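PDB 1SR8: cobalt-precorrin-5B C(1)-methyltransferase, which probably catalyses the S-adenosylmethionine-dependent methylation of C-1 in cobalt-precorrin-5B, giving cobalt-precorrin-6A on the anaerobic route to adenosylcobalamin. Local coordinates for residues 11-16 against 30-34; 105-111 against 155-161. All blocks are in the same frame, centred on the assembly; numbering follows the deposited sequence.

Contact 1 (11-16 against 30-34); sequences YPEKWI and YILTE
Trp15 and Glu34 bring the two backbones closest, their CA atoms 5.3 Å apart, whereas Tyr11 and Leu32 stand at 7.3 Å; no hydrogen bond links the segments, so side chains fill the space between the turn of 11-16 and strand 30-33. The turn, tied by Trp15 N to Pro12 O at 2.8 Å, sets Pro12 CG over one face of the Trp15 indole, while CA of Glu34 makes a CH-pi contact with the opposite face, 3.7 Å from the centroid of the five-membered ring and 11° off its normal. A flat, wide side chain suits this slot. Were Trp15 an alanine, Pro12 and the backbone at Glu34 would probably face each other across a gap. Leu32, branched and apolar, wedges between Tyr11 and Ile16: with CG anti to the backbone N (chi1 169°), its CD2 reaches Ile16 CG1 at 3.6 Å, and its CB makes an off-centre CH-pi contact with the Tyr11 ring. The Tyr11 hydroxyl passes beside Ile31 and hydrogen-bonds Asp4; the Glu34 carboxylate forms a salt bridge with Lys203. The whole is hydrophobic packing of an N-terminal loop against an edge strand of a small antiparallel sheet, with the indole held between Pro12 and Glu34.

Contact 2 (105-111 against 155-161); sequences IFEAEVC and GVRISVP
Ile105 meets the far end of the partner segment, where its carbonyl O lies 3.4 Å from Val160 CG1 and its CG2 lies near the Pro161 ring. Phe106 lies next, its flat ring taking Val160 CG2 over one face in a CH-pi contact (3.9 Å to the centroid) and Ile158 CG2 at its edge; Thr47 and Ala48 of helix 44-57 also touch this ring. At Glu107 the ladder begins: its N and O both bond Ser159, the N-H of Glu107 pointing almost straight at Ser159 O (2.7 Å, 178°). With CG anti to the carbonyl carbon (chi1 -56°) and the chain extended, the Glu107 side chain crosses Pro161, with Glu107 CD 3.3 Å from Pro161 CG, and its carboxylate makes salt bridges with Arg120 and Arg88. Ala108, opposite Ile158 in a non-hydrogen-bonded pair, is small enough to pack against Ala51 of helix 44-57. Glu109 exchanges two bonds with Arg157, but their charged ends remain 5.6 Å apart between Glu109 OE2 and Arg157 NH2. Val110 pairs with Val156, beta-branched residues that suit extended strands. Cys111 closes the ladder with Gly155, both donors lying above the carbonyl planes; its SG rests 3.8 Å from Gly155 C, over the residue without a side chain. The two strands form an antiparallel ladder inside a mixed six-stranded sheet, with Phe106, Ala108 and Ile158 on the face that carries helix 44-57.

How the contacts relate
Contact 1 and contact 2 lie on opposite sides of the chain's centre, their own centres 38 Å apart and their nearest atoms about 20 Å from one another, so neither touches the other. They follow in series along the chain: 11-16 and 30-34 have met before strand 105-111 begins. Their means of cohesion differ. Contact 1 joins a loop to an edge strand of a three-stranded antiparallel sheet without a cross-segment hydrogen bond, whereas contact 2 pairs two interior strands of a six-stranded sheet through backbone bonds. Helix 195-204 borders the first, helix 44-57 the second. Neither can be assigned to the substrate or S-adenosylmethionine site.

Contact 1 (11-16 against 30-34)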
ATOM      1  N   TYR A  11     -15.504  -2.114 -12.412  1.00 35.06           N
ATOM      2  CA  TYR A  11     -15.190  -1.032 -13.328  1.00 37.86           C
ATOM      3  C   TYR A  11     -16.305  -0.926 -14.358  1.00 39.75           C
ATOM      4  O   TYR A  11     -16.787  -1.942 -14.867  1.00 40.44           O
ATOM      5  CB  TYR A  11     -13.853  -1.285 -14.038  1.00 37.14           C
ATOM      6  CG  TYR A  11     -12.635  -1.072 -13.159  1.00 35.81           C
ATOM      7  CD1 TYR A  11     -11.995  -2.145 -12.539  1.00 34.77           C
ATOM      8  CD2 TYR A  11     -12.127   0.210 -12.946  1.00 35.83           C
ATOM      9  CE1 TYR A  11     -10.877  -1.945 -11.732  1.00 35.28           C
ATOM     10  CE2 TYR A  11     -11.014   0.421 -12.140  1.00 35.40           C
ATOM     11  CZ  TYR A  11     -10.394  -0.658 -11.536  1.00 35.89           C
ATOM     12  OH  TYR A  11      -9.296  -0.441 -10.729  1.00 37.75           O
ATOM     13  N   PRO A  12     -16.749   0.306 -14.661  1.00 41.24           N
ATOM     14  CA  PRO A  12     -17.815   0.516 -15.646  1.00 43.34           C
ATOM     15  C   PRO A  12     -17.433  -0.201 -16.939  1.00 45.98           C
ATOM     16  O   PRO A  12     -16.367   0.055 -17.496  1.00 47.66           O
ATOM     17  CB  PRO A  12     -17.831   2.032 -15.807  1.00 41.16           C
ATOM     18  CG  PRO A  12     -17.456   2.505 -14.444  1.00 40.10           C
ATOM     19  CD  PRO A  12     -16.312   1.589 -14.085  1.00 40.15           C
ATOM     20  N   GLU A  13     -18.287  -1.099 -17.416  1.00 48.57           N
ATOM     21  CA  GLU A  13     -17.971  -1.838 -18.633  1.00 50.75           C
ATOM     22  C   GLU A  13     -17.647  -0.947 -19.829  1.00 49.76           C
ATOM     23  O   GLU A  13     -16.947  -1.361 -20.745  1.00 50.32           O
ATOM     24  CB  GLU A  13     -19.112  -2.776 -19.012  1.00 53.81           C
ATOM     25  CG  GLU A  13     -18.755  -3.656 -20.194  1.00 58.85           C
ATOM     26  CD  GLU A  13     -19.934  -4.428 -20.735  1.00 61.49           C
ATOM     27  OE1 GLU A  13     -20.912  -3.782 -21.184  1.00 63.97           O
ATOM     28  OE2 GLU A  13     -19.873  -5.679 -20.712  1.00 62.26           O
ATOM     29  N   LYS A  14     -18.154   0.276 -19.819  1.00 50.10           N
ATOM     30  CA  LYS A  14     -17.908   1.201 -20.913  1.00 50.79           C
ATOM     31  C   LYS A  14     -16.519   1.850 -20.859  1.00 51.15           C
ATOM     32  O   LYS A  14     -16.128   2.574 -21.780  1.00 52.09           O
ATOM     33  CB  LYS A  14     -18.993   2.278 -20.922  1.00 51.40           C
ATOM     34  CG  LYS A  14     -19.210   2.949 -19.583  1.00 52.60           C
ATOM     35  CD  LYS A  14     -20.325   3.974 -19.670  1.00 54.64           C
ATOM     36  CE  LYS A  14     -20.427   4.781 -18.387  1.00 56.69           C
ATOM     37  NZ  LYS A  14     -21.476   5.836 -18.478  1.00 58.36           N
ATOM     38  N   TRP A  15     -15.780   1.585 -19.781  1.00 50.69           N
ATOM     39  CA  TRP A  15     -14.428   2.127 -19.588  1.00 48.44           C
ATOM     40  C   TRP A  15     -13.409   1.147 -20.141  1.00 47.75           C
ATOM     41  O   TRP A  15     -12.273   1.513 -20.463  1.00 47.09           O
ATOM     42  CB  TRP A  15     -14.145   2.332 -18.099  1.00 47.32           C
ATOM     43  CG  TRP A  15     -14.904   3.455 -17.459  1.00 46.35           C
ATOM     44  CD1 TRP A  15     -15.976   4.130 -17.972  1.00 45.52           C
ATOM     45  CD2 TRP A  15     -14.650   4.025 -16.172  1.00 45.85           C
ATOM     46  NE1 TRP A  15     -16.403   5.084 -17.085  1.00 45.03           N
ATOM     47  CE2 TRP A  15     -15.606   5.042 -15.971  1.00 45.59           C
ATOM     48  CE3 TRP A  15     -13.704   3.772 -15.168  1.00 43.71           C
ATOM     49  CZ2 TRP A  15     -15.644   5.813 -14.801  1.00 45.31           C
ATOM     50  CZ3 TRP A  15     -13.743   4.538 -14.007  1.00 43.25           C
ATOM     51  CH2 TRP A  15     -14.707   5.546 -13.835  1.00 44.14           C
ATOM     52  N   ILE A  16     -13.834  -0.108 -20.224  1.00 47.74           N
ATOM     53  CA  ILE A  16     -13.003  -1.188 -20.718  1.00 47.81           C
ATOM     54  C   ILE A  16     -13.052  -1.228 -22.232  1.00 49.96           C
ATOM     55  O   ILE A  16     -14.018  -1.703 -22.833  1.00 50.61           O
ATOM     56  CB  ILE A  16     -13.474  -2.537 -20.172  1.00 46.34           C
ATOM     57  CG1 ILE A  16     -13.733  -2.413 -18.667  1.00 46.26           C
ATOM     58  CG2 ILE A  16     -12.424  -3.601 -20.460  1.00 45.47           C
ATOM     59  CD1 ILE A  16     -14.218  -3.684 -18.005  1.00 46.32           C
ATOM     60  N   TYR A  30      -2.785  -1.381 -11.941  1.00 27.89           N
ATOM     61  CA  TYR A  30      -3.525  -0.378 -12.691  1.00 27.90           C
ATOM     62  C   TYR A  30      -4.968  -0.187 -12.256  1.00 28.02           C
ATOM     63  O   TYR A  30      -5.702  -1.155 -12.019  1.00 26.11           O
ATOM     64  CB  TYR A  30      -3.521  -0.705 -14.182  1.00 31.92           C
ATOM     65  CG  TYR A  30      -2.150  -0.738 -14.800  1.00 35.13           C
ATOM     66  CD1 TYR A  30      -1.349  -1.871 -14.695  1.00 36.08           C
ATOM     67  CD2 TYR A  30      -1.639   0.376 -15.462  1.00 35.60           C
ATOM     68  CE1 TYR A  30      -0.074  -1.897 -15.230  1.00 37.44           C
ATOM     69  CE2 TYR A  30      -0.362   0.364 -16.000  1.00 37.05           C
ATOM     70  CZ  TYR A  30       0.417  -0.775 -15.877  1.00 38.31           C
ATOM     71  OH  TYR A  30       1.704  -0.790 -16.369  1.00 40.90           O
ATOM     72  N   ILE A  31      -5.351   1.084 -12.147  1.00 28.11           N
ATOM     73  CA  ILE A  31      -6.711   1.485 -11.818  1.00 28.65           C
ATOM     74  C   ILE A  31      -7.242   2.096 -13.117  1.00 31.44           C
ATOM     75  O   ILE A  31      -6.809   3.167 -13.548  1.00 31.39           O
ATOM     76  CB  ILE A  31      -6.776   2.574 -10.726  1.00 26.04           C
ATOM     77  CG1 ILE A  31      -6.287   2.027  -9.388  1.00 25.57           C
ATOM     78  CG2 ILE A  31      -8.206   3.064 -10.588  1.00 24.07           C
ATOM     79  CD1 ILE A  31      -6.363   3.035  -8.260  1.00 23.24           C
ATOM     80  N   LEU A  32      -8.167   1.398 -13.750  1.00 33.20           N
ATOM     81  CA  LEU A  32      -8.747   1.862 -14.996  1.00 35.09           C
ATOM     82  C   LEU A  32      -9.621   3.084 -14.745  1.00 35.91           C
ATOM     83  O   LEU A  32     -10.367   3.132 -13.769  1.00 34.04           O
ATOM     84  CB  LEU A  32      -9.565   0.726 -15.606  1.00 35.41           C
ATOM     85  CG  LEU A  32     -10.494   0.965 -16.789  1.00 38.48           C
ATOM     86  CD1 LEU A  32      -9.711   1.430 -18.005  1.00 39.89           C
ATOM     87  CD2 LEU A  32     -11.217  -0.334 -17.087  1.00 39.02           C
ATOM     88  N   THR A  33      -9.499   4.085 -15.612  1.00 37.90           N
ATOM     89  CA  THR A  33     -10.311   5.291 -15.495  1.00 39.46           C
ATOM     90  C   THR A  33     -11.167   5.459 -16.748  1.00 41.54           C
ATOM     91  O   THR A  33     -11.096   4.659 -17.691  1.00 39.90           O
ATOM     92  CB  THR A  33      -9.463   6.571 -15.320  1.00 38.67           C
ATOM     93  OG1 THR A  33      -8.830   6.907 -16.560  1.00 40.72           O
ATOM     94  CG2 THR A  33      -8.407   6.364 -14.254  1.00 39.28           C
ATOM     95  N   GLU A  34     -11.978   6.510 -16.738  1.00 44.33           N
ATOM     96  CA  GLU A  34     -12.875   6.830 -17.843  1.00 47.19           C
ATOM     97  C   GLU A  34     -12.081   6.961 -19.150  1.00 48.42           C
ATOM     98  O   GLU A  34     -12.517   6.501 -20.208  1.00 48.63           O
ATOM     99  CB  GLU A  34     -13.605   8.138 -17.522  1.00 47.41           C
ATOM    100  CG  GLU A  34     -14.983   8.279 -18.136  1.00 49.58           C
ATOM    101  CD  GLU A  34     -15.784   9.404 -17.496  1.00 50.24           C
ATOM    102  OE1 GLU A  34     -15.292  10.551 -17.480  1.00 52.16           O
ATOM    103  OE2 GLU A  34     -16.903   9.143 -17.009  1.00 50.64           O
TER

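Contact 2 (105-111 against 155-161)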
ATOM      1  N   ILE A 105      15.729   4.021  -2.262  1.00 25.37           N
ATOM      2  CA  ILE A 105      16.394   2.743  -2.475  1.00 25.01           C
ATOM      3  C   ILE A 105      16.401   1.804  -1.275  1.00 24.93           C
ATOM      4  O   ILE A 105      16.634   2.213  -0.136  1.00 23.65           O
ATOM      5  CB  ILE A 105      17.862   2.942  -2.903  1.00 25.41           C
ATOM      6  CG1 ILE A 105      17.931   3.525  -4.314  1.00 26.00           C
ATOM      7  CG2 ILE A 105      18.602   1.618  -2.848  1.00 24.84           C
ATOM      8  CD1 ILE A 105      17.481   2.569  -5.387  1.00 26.57           C
ATOM      9  N   PHE A 106      16.154   0.530  -1.561  1.00 24.83           N
ATOM     10  CA  PHE A 106      16.175  -0.530  -0.557  1.00 25.09           C
ATOM     11  C   PHE A 106      17.299  -1.483  -0.931  1.00 24.71           C
ATOM     12  O   PHE A 106      17.398  -1.910  -2.080  1.00 25.05           O
ATOM     13  CB  PHE A 106      14.851  -1.306  -0.540  1.00 22.92           C
ATOM     14  CG  PHE A 106      13.830  -0.738   0.399  1.00 22.16           C
ATOM     15  CD1 PHE A 106      13.606  -1.326   1.636  1.00 19.71           C
ATOM     16  CD2 PHE A 106      13.113   0.400   0.061  1.00 20.89           C
ATOM     17  CE1 PHE A 106      12.680  -0.783   2.524  1.00 20.23           C
ATOM     18  CE2 PHE A 106      12.190   0.947   0.938  1.00 20.06           C
ATOM     19  CZ  PHE A 106      11.974   0.356   2.170  1.00 20.52           C
ATOM     20  N   GLU A 107      18.155  -1.803   0.031  1.00 26.26           N
ATOM     21  CA  GLU A 107      19.247  -2.730  -0.227  1.00 27.32           C
ATOM     22  C   GLU A 107      19.070  -3.964   0.642  1.00 26.76           C
ATOM     23  O   GLU A 107      18.662  -3.870   1.804  1.00 24.33           O
ATOM     24  CB  GLU A 107      20.604  -2.095   0.082  1.00 28.33           C
ATOM     25  CG  GLU A 107      20.899  -0.809  -0.651  1.00 32.11           C
ATOM     26  CD  GLU A 107      22.359  -0.416  -0.528  1.00 36.00           C
ATOM     27  OE1 GLU A 107      22.936  -0.595   0.569  1.00 36.87           O
ATOM     28  OE2 GLU A 107      22.929   0.080  -1.524  1.00 37.44           O
ATOM     29  N   ALA A 108      19.377  -5.120   0.060  1.00 27.43           N
ATOM     30  CA  ALA A 108      19.282  -6.398   0.755  1.00 29.24           C
ATOM     31  C   ALA A 108      20.583  -7.157   0.558  1.00 29.78           C
ATOM     32  O   ALA A 108      21.101  -7.256  -0.562  1.00 30.10           O
ATOM     33  CB  ALA A 108      18.114  -7.217   0.213  1.00 28.50           C
ATOM     34  N   GLU A 109      21.103  -7.703   1.647  1.00 29.41           N
ATOM     35  CA  GLU A 109      22.351  -8.443   1.595  1.00 31.29           C
ATOM     36  C   GLU A 109      22.195  -9.787   2.294  1.00 28.71           C
ATOM     37  O   GLU A 109      21.717  -9.832   3.424  1.00 27.67           O
ATOM     38  CB  GLU A 109      23.448  -7.628   2.288  1.00 34.35           C
ATOM     39  CG  GLU A 109      24.819  -8.265   2.265  1.00 40.32           C
ATOM     40  CD  GLU A 109      25.723  -7.649   1.215  1.00 44.17           C
ATOM     41  OE1 GLU A 109      26.245  -8.401   0.358  1.00 44.50           O
ATOM     42  OE2 GLU A 109      25.910  -6.410   1.257  1.00 46.12           O
ATOM     43  N   VAL A 110      22.586 -10.870   1.624  1.00 28.62           N
ATOM     44  CA  VAL A 110      22.505 -12.203   2.224  1.00 30.61           C
ATOM     45  C   VAL A 110      23.590 -12.290   3.285  1.00 32.28           C
ATOM     46  O   VAL A 110      24.698 -11.802   3.081  1.00 33.85           O
ATOM     47  CB  VAL A 110      22.749 -13.358   1.194  1.00 29.48           C
ATOM     48  CG1 VAL A 110      21.708 -13.324   0.092  1.00 26.64           C
ATOM     49  CG2 VAL A 110      24.151 -13.268   0.620  1.00 28.98           C
ATOM     50  N   CYS A 111      23.276 -12.892   4.423  1.00 33.38           N
ATOM     51  CA  CYS A 111      24.264 -13.024   5.478  1.00 34.61           C
ATOM     52  C   CYS A 111      24.298 -14.454   6.003  1.00 34.55           C
ATOM     53  O   CYS A 111      23.471 -15.279   5.614  1.00 35.07           O
ATOM     54  CB  CYS A 111      23.997 -12.002   6.604  1.00 35.61           C
ATOM     55  SG  CYS A 111      22.411 -12.048   7.463  1.00 38.10           S
ATOM     56  N   GLY A 155      20.499 -15.835   5.809  1.00 22.36           N
ATOM     57  CA  GLY A 155      19.511 -14.803   6.079  1.00 22.98           C
ATOM     58  C   GLY A 155      19.776 -13.575   5.231  1.00 22.62           C
ATOM     59  O   GLY A 155      20.656 -13.594   4.374  1.00 22.04           O
ATOM     60  N   VAL A 156      19.011 -12.509   5.439  1.00 23.21           N
ATOM     61  CA  VAL A 156      19.237 -11.281   4.682  1.00 23.67           C
ATOM     62  C   VAL A 156      19.039 -10.068   5.577  1.00 24.00           C
ATOM     63  O   VAL A 156      18.204 -10.078   6.485  1.00 23.37           O
ATOM     64  CB  VAL A 156      18.285 -11.130   3.453  1.00 24.26           C
ATOM     65  CG1 VAL A 156      18.258 -12.407   2.626  1.00 23.30           C
ATOM     66  CG2 VAL A 156      16.905 -10.764   3.914  1.00 28.15           C
ATOM     67  N   ARG A 157      19.840  -9.034   5.348  1.00 24.57           N
ATOM     68  CA  ARG A 157      19.693  -7.803   6.108  1.00 25.11           C
ATOM     69  C   ARG A 157      19.183  -6.790   5.093  1.00 24.54           C
ATOM     70  O   ARG A 157      19.766  -6.624   4.016  1.00 23.99           O
ATOM     71  CB  ARG A 157      21.027  -7.350   6.715  1.00 26.33           C
ATOM     72  CG  ARG A 157      20.979  -5.969   7.388  1.00 30.62           C
ATOM     73  CD  ARG A 157      22.035  -5.835   8.498  1.00 35.90           C
ATOM     74  NE  ARG A 157      23.288  -6.491   8.127  1.00 41.17           N
ATOM     75  CZ  ARG A 157      24.001  -6.175   7.047  1.00 42.70           C
ATOM     76  NH1 ARG A 157      23.592  -5.199   6.236  1.00 42.77           N
ATOM     77  NH2 ARG A 157      25.094  -6.867   6.752  1.00 41.27           N
ATOM     78  N   ILE A 158      18.068  -6.150   5.428  1.00 23.17           N
ATOM     79  CA  ILE A 158      17.450  -5.156   4.559  1.00 22.62           C
ATOM     80  C   ILE A 158      17.793  -3.763   5.089  1.00 23.29           C
ATOM     81  O   ILE A 158      17.598  -3.479   6.272  1.00 23.03           O
ATOM     82  CB  ILE A 158      15.914  -5.348   4.532  1.00 21.67           C
ATOM     83  CG1 ILE A 158      15.580  -6.758   4.021  1.00 20.02           C
ATOM     84  CG2 ILE A 158      15.268  -4.251   3.686  1.00 19.55           C
ATOM     85  CD1 ILE A 158      14.120  -7.136   4.131  1.00 21.85           C
ATOM     86  N   SER A 159      18.317  -2.904   4.213  1.00 23.75           N
ATOM     87  CA  SER A 159      18.704  -1.549   4.607  1.00 26.02           C
ATOM     88  C   SER A 159      18.199  -0.488   3.645  1.00 24.77           C
ATOM     89  O   SER A 159      17.872  -0.776   2.496  1.00 23.93           O
ATOM     90  CB  SER A 159      20.230  -1.424   4.690  1.00 27.28           C
ATOM     91  OG  SER A 159      20.770  -2.320   5.644  1.00 36.16           O
ATOM     92  N   VAL A 160      18.167   0.748   4.134  1.00 25.17           N
ATOM     93  CA  VAL A 160      17.730   1.893   3.343  1.00 25.31           C
ATOM     94  C   VAL A 160      18.808   2.990   3.464  1.00 26.75           C
ATOM     95  O   VAL A 160      18.794   3.802   4.391  1.00 25.80           O
ATOM     96  CB  VAL A 160      16.370   2.411   3.853  1.00 21.99           C
ATOM     97  CG1 VAL A 160      15.829   3.475   2.916  1.00 21.14           C
ATOM     98  CG2 VAL A 160      15.399   1.245   3.979  1.00 19.31           C
ATOM     99  N   PRO A 161      19.759   3.012   2.518  1.00 29.27           N
ATOM    100  CA  PRO A 161      20.869   3.969   2.460  1.00 30.12           C
ATOM    101  C   PRO A 161      20.546   5.420   2.821  1.00 32.48           C
ATOM    102  O   PRO A 161      21.295   6.047   3.573  1.00 33.66           O
ATOM    103  CB  PRO A 161      21.365   3.821   1.031  1.00 29.14           C
ATOM    104  CG  PRO A 161      21.170   2.358   0.784  1.00 29.86           C
ATOM    105  CD  PRO A 161      19.791   2.103   1.355  1.00 28.82           C
TER